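Local structure of transferrin (Manduca sexta, 6WB6) at residues A[352-357]-A[401-406]; A[395-400]-A[589-594]. The protein carries ferric iron in the insect, binding a single Fe(3+) ion per molecule together with a carbonate anion. All blocks are in the same frame, centred on the assembly; numbering follows the deposited sequence.

Interaction 1: residues A[352-357]-A[401-406]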
# COMPACT_ATOMS: atom_id res chain seq x y z
N VAL A 352 -6.09 -13.08 11.57
CA VAL A 352 -5.38 -13.49 10.37
C VAL A 352 -6.34 -13.37 9.21
O VAL A 352 -7.51 -13.74 9.32
CB VAL A 352 -4.85 -14.94 10.49
CG1 VAL A 352 -4.28 -15.43 9.15
CG2 VAL A 352 -3.82 -15.03 11.59
N VAL A 353 -5.86 -12.82 8.11
CA VAL A 353 -6.60 -12.78 6.86
C VAL A 353 -5.93 -13.76 5.90
O VAL A 353 -4.71 -13.68 5.64
CB VAL A 353 -6.66 -11.35 6.30
CG1 VAL A 353 -5.28 -10.80 5.99
CG2 VAL A 353 -7.54 -11.30 5.07
N ARG A 354 -6.71 -14.72 5.42
CA ARG A 354 -6.19 -15.82 4.60
C ARG A 354 -6.54 -15.52 3.15
O ARG A 354 -7.72 -15.50 2.78
CB ARG A 354 -6.78 -17.16 5.02
CG ARG A 354 -6.60 -17.50 6.48
CD ARG A 354 -7.49 -18.64 6.89
NE ARG A 354 -8.90 -18.21 6.85
CZ ARG A 354 -9.94 -19.01 7.01
NH1 ARG A 354 -9.76 -20.32 7.20
NH2 ARG A 354 -11.18 -18.52 6.93
N LEU A 355 -5.53 -15.23 2.35
CA LEU A 355 -5.71 -15.01 0.92
C LEU A 355 -5.55 -16.35 0.22
O LEU A 355 -4.58 -17.07 0.46
CB LEU A 355 -4.70 -14.03 0.36
CG LEU A 355 -4.69 -13.95 -1.17
CD1 LEU A 355 -5.99 -13.46 -1.73
CD2 LEU A 355 -3.51 -13.11 -1.68
N CYS A 356 -6.49 -16.67 -0.66
CA CYS A 356 -6.41 -17.91 -1.41
C CYS A 356 -5.65 -17.64 -2.71
O CYS A 356 -5.95 -16.67 -3.41
CB CYS A 356 -7.79 -18.47 -1.71
SG CYS A 356 -7.68 -20.16 -2.40
N VAL A 357 -4.64 -18.46 -2.97
CA VAL A 357 -3.82 -18.36 -4.17
C VAL A 357 -3.95 -19.66 -4.96
O VAL A 357 -4.29 -20.71 -4.41
CB VAL A 357 -2.35 -18.09 -3.83
CG1 VAL A 357 -2.22 -16.83 -2.99
CG2 VAL A 357 -1.78 -19.27 -3.07
N GLY A 401 -12.55 -21.80 4.18
CA GLY A 401 -11.16 -22.19 4.13
C GLY A 401 -10.24 -21.03 3.85
O GLY A 401 -9.04 -21.12 4.11
N SER A 402 -10.79 -19.94 3.32
CA SER A 402 -10.07 -18.72 3.04
C SER A 402 -10.99 -17.55 3.37
O SER A 402 -12.20 -17.72 3.52
CB SER A 402 -9.64 -18.62 1.57
OG SER A 402 -9.11 -19.85 1.11
N ASP A 403 -10.39 -16.37 3.46
CA ASP A 403 -11.14 -15.15 3.66
C ASP A 403 -11.27 -14.32 2.39
O ASP A 403 -12.19 -13.50 2.30
CB ASP A 403 -10.48 -14.31 4.76
CG ASP A 403 -10.34 -15.08 6.06
OD1 ASP A 403 -11.38 -15.60 6.55
OD2 ASP A 403 -9.20 -15.20 6.57
N LEU A 404 -10.38 -14.48 1.42
CA LEU A 404 -10.59 -13.80 0.16
C LEU A 404 -9.83 -14.49 -0.95
O LEU A 404 -8.87 -15.21 -0.73
CB LEU A 404 -10.18 -12.31 0.22
CG LEU A 404 -8.70 -11.98 0.42
CD1 LEU A 404 -8.44 -10.46 0.32
CD2 LEU A 404 -8.19 -12.50 1.73
N ALA A 405 -10.26 -14.17 -2.17
CA ALA A 405 -9.73 -14.74 -3.37
C ALA A 405 -10.08 -13.77 -4.47
O ALA A 405 -11.04 -13.00 -4.35
CB ALA A 405 -10.30 -16.14 -3.64
N SER A 406 -9.28 -13.79 -5.53
CA SER A 406 -9.45 -12.90 -6.66
C SER A 406 -10.18 -13.62 -7.78
O SER A 406 -10.18 -14.84 -7.88
CB SER A 406 -8.10 -12.38 -7.18
OG SER A 406 -7.26 -13.45 -7.59
O HOH W 1 -9.22 -15.60 9.37
O HOH W 2 -7.11 -15.98 -5.63
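Asp403 OD2 is gripped by two donors of Arg354: the backbone N at 2.8 Å, which uses the anti lone pair of OD2, and the side-chain NE, which comes from above the carboxylate plane. The other carboxylate oxygen completes a side-on, two-nitrogen salt bridge, Arg354 NH2 to Asp403 OD1 at 3.0 Å. Main chain and side chain of one arginine thus hold the same acid. Both oxygens lie almost in the guanidinium plane and the N-H bonds are nearly straight, yet the carboxylate is turned 50° against that plane, and NE and NH2 therefore reach its oxygens from above it. A bend at chi3 (-68°) turns the NE/NH2 edge of the guanidinium to the acid, and Gly401 and Ser402 lie over one guanidinium face, while NH1 bonds to the carbonyl of Asn400. A water donates to both Asp403 OD2 and Val352 O.

The backbones add a forked acceptor: Arg354 O receives Asp403 N at 2.9 Å, on a lone pair, and Leu404 N at 3.2 Å. Two residues on, Cys356 N meets Leu404 O at 2.8 Å, nearly end-on to the carbonyl. The Leu404 N and Cys356 N bonds make a single bridge between Leu355 and Leu404, of the parallel pattern; strand 381-386 pairs with the other edge of strand 352-357.

Apolar groups fill the flanks. Leu404 CD2 rests on Val353 CG2 at 3.6 Å, and its CG on Leu355 CD1. On the other side Cys356, in disulfide with Cys393, sets its CB against Ala405 CB and against the OG of Ser402, a hydroxyl bonded to Ser396. With a buried acid answered by a guanidinium, a backbone amide and water, the pairing is consistent with an ionised Asp403 that fixes the turn after helix 390-399 against the strand.

Interaction 2: residues A[395-400]-A[589-594]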
# COMPACT_ATOMS: atom_id res chain seq x y z
N LYS A 395 -14.72 -21.47 -3.95
CA LYS A 395 -15.36 -22.40 -3.02
C LYS A 395 -14.74 -22.29 -1.65
O LYS A 395 -15.44 -22.38 -0.63
CB LYS A 395 -15.23 -23.83 -3.53
CG LYS A 395 -15.73 -24.91 -2.57
CD LYS A 395 -17.22 -24.72 -2.19
CE LYS A 395 -17.83 -26.05 -1.68
NZ LYS A 395 -19.14 -25.88 -0.92
N SER A 396 -13.42 -22.15 -1.58
CA SER A 396 -12.78 -22.14 -0.28
C SER A 396 -13.18 -20.91 0.51
O SER A 396 -13.38 -21.00 1.73
CB SER A 396 -11.26 -22.21 -0.44
OG SER A 396 -10.59 -22.05 0.80
N VAL A 397 -13.30 -19.76 -0.14
CA VAL A 397 -13.79 -18.58 0.57
C VAL A 397 -15.19 -18.85 1.12
O VAL A 397 -15.49 -18.59 2.29
CB VAL A 397 -13.75 -17.33 -0.33
CG1 VAL A 397 -14.26 -16.06 0.41
CG2 VAL A 397 -12.30 -17.06 -0.81
N GLN A 398 -16.06 -19.43 0.30
CA GLN A 398 -17.40 -19.79 0.79
C GLN A 398 -17.34 -20.68 2.02
O GLN A 398 -18.01 -20.42 3.02
CB GLN A 398 -18.18 -20.48 -0.30
CG GLN A 398 -19.58 -20.78 0.10
CD GLN A 398 -20.29 -21.58 -0.92
OE1 GLN A 398 -21.28 -21.14 -1.49
NE2 GLN A 398 -19.79 -22.80 -1.16
N ASP A 399 -16.56 -21.77 1.94
CA ASP A 399 -16.41 -22.76 3.00
C ASP A 399 -15.72 -22.18 4.21
O ASP A 399 -15.63 -22.87 5.23
CB ASP A 399 -15.57 -23.95 2.53
CG ASP A 399 -16.30 -24.84 1.57
OD1 ASP A 399 -17.54 -24.95 1.68
OD2 ASP A 399 -15.62 -25.43 0.69
N ASN A 400 -15.20 -20.97 4.10
CA ASN A 400 -14.32 -20.38 5.11
C ASN A 400 -13.00 -21.13 5.24
O ASN A 400 -12.37 -21.13 6.30
CB ASN A 400 -15.01 -20.31 6.47
CG ASN A 400 -14.34 -19.33 7.38
OD1 ASN A 400 -13.83 -18.29 6.93
ND2 ASN A 400 -14.30 -19.64 8.67
N VAL A 589 -12.76 -11.21 -3.60
CA VAL A 589 -14.11 -11.42 -3.09
C VAL A 589 -14.01 -12.17 -1.78
O VAL A 589 -13.04 -12.90 -1.52
CB VAL A 589 -15.01 -12.17 -4.08
CG1 VAL A 589 -15.10 -11.43 -5.38
CG2 VAL A 589 -14.53 -13.58 -4.30
N ALA A 590 -15.02 -11.97 -0.94
CA ALA A 590 -15.07 -12.55 0.38
C ALA A 590 -16.47 -13.07 0.68
O ALA A 590 -17.45 -12.69 0.03
CB ALA A 590 -14.66 -11.54 1.46
N ALA A 591 -16.55 -13.94 1.68
CA ALA A 591 -17.84 -14.46 2.07
C ALA A 591 -18.57 -13.45 2.94
O ALA A 591 -18.05 -12.38 3.29
CB ALA A 591 -17.68 -15.79 2.79
N LYS A 592 -19.78 -13.82 3.33
CA LYS A 592 -20.71 -12.94 4.04
C LYS A 592 -20.53 -12.94 5.55
O LYS A 592 -20.75 -11.91 6.19
CB LYS A 592 -22.15 -13.37 3.74
N ASP A 593 -20.17 -14.08 6.16
CA ASP A 593 -20.46 -14.28 7.58
C ASP A 593 -19.23 -14.25 8.48
O ASP A 593 -19.32 -14.69 9.63
CB ASP A 593 -21.20 -15.60 7.76
CG ASP A 593 -22.57 -15.54 7.17
OD1 ASP A 593 -23.24 -14.52 7.43
OD2 ASP A 593 -22.95 -16.47 6.43
N PHE A 594 -18.11 -13.71 8.01
CA PHE A 594 -16.90 -13.77 8.80
C PHE A 594 -16.23 -12.40 8.87
O PHE A 594 -16.84 -11.46 9.39
CB PHE A 594 -16.00 -14.85 8.24
CG PHE A 594 -16.65 -16.19 8.27
CD1 PHE A 594 -16.77 -16.88 9.45
CD2 PHE A 594 -17.18 -16.74 7.13
CE1 PHE A 594 -17.39 -18.12 9.48
CE2 PHE A 594 -17.81 -17.97 7.17
CZ PHE A 594 -17.91 -18.64 8.36
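This is a helix-end contact in the second transferrin-like half: the last turn of helix 390-399, closed by a Schellman motif at Asn400, packs on the end of strand 587-590 and the loop that follows it. No hydrogen bond joins 395-400 to 589-594; the contact is made by van der Waals packing and an amide-on-ring stack. Val397 leads the buried part. With its CG1 anti to the backbone N (chi1 -180°), the methyl reaches across to the strand backbone, 3.4 Å from Ala591 N, and also touches Ala590 CA. Ala591 answers with its methyl, whose CB lies 3.6 Å from Val397 O, and Leu421 borders both side chains.

Further out, Asn400 has positive phi (65°), as the Schellman turn requires, and its N bonds back to Val397 O. Its side chain lies flat over Phe594, amide and ring planes only 3° apart, while Asp593 CB approaches the opposite face near the rim. Cut back to an alanine, Asn400 would keep only CB over the ring, and the face its amide now covers would probably lie partly bare and the ring be freer to turn. Beside the amide, Asn400 CB makes a CH-pi contact, 4.1 Å from the Phe594 centroid. The amide nitrogen comes closest at the rim, Asn400 ND2 standing 3.5 Å from Phe594 CE1.

The centres of interactions 1 and 2 lie about 8 Å apart, both in the second transferrin-like half and away from the annotated iron and carbonate sites. Along the chain the segments alternate: strand 352-357, helix end 395-400, segment 401-406 with its turn and the start of strand 405-407, then the distant 589-594. In this continuous helix-turn-strand piece, 401-406 faces 352-357 and also meets 589-594, Ala405 O probably bonding to Val589 N between antiparallel neighbours of one sheet. The helix end packs on 589-594, and Ser396 OG and Ser402 OG link the two inside the piece. Strand 352-357, first of the second half, and strand 587-590, some 230 residues later, are thus placed about it.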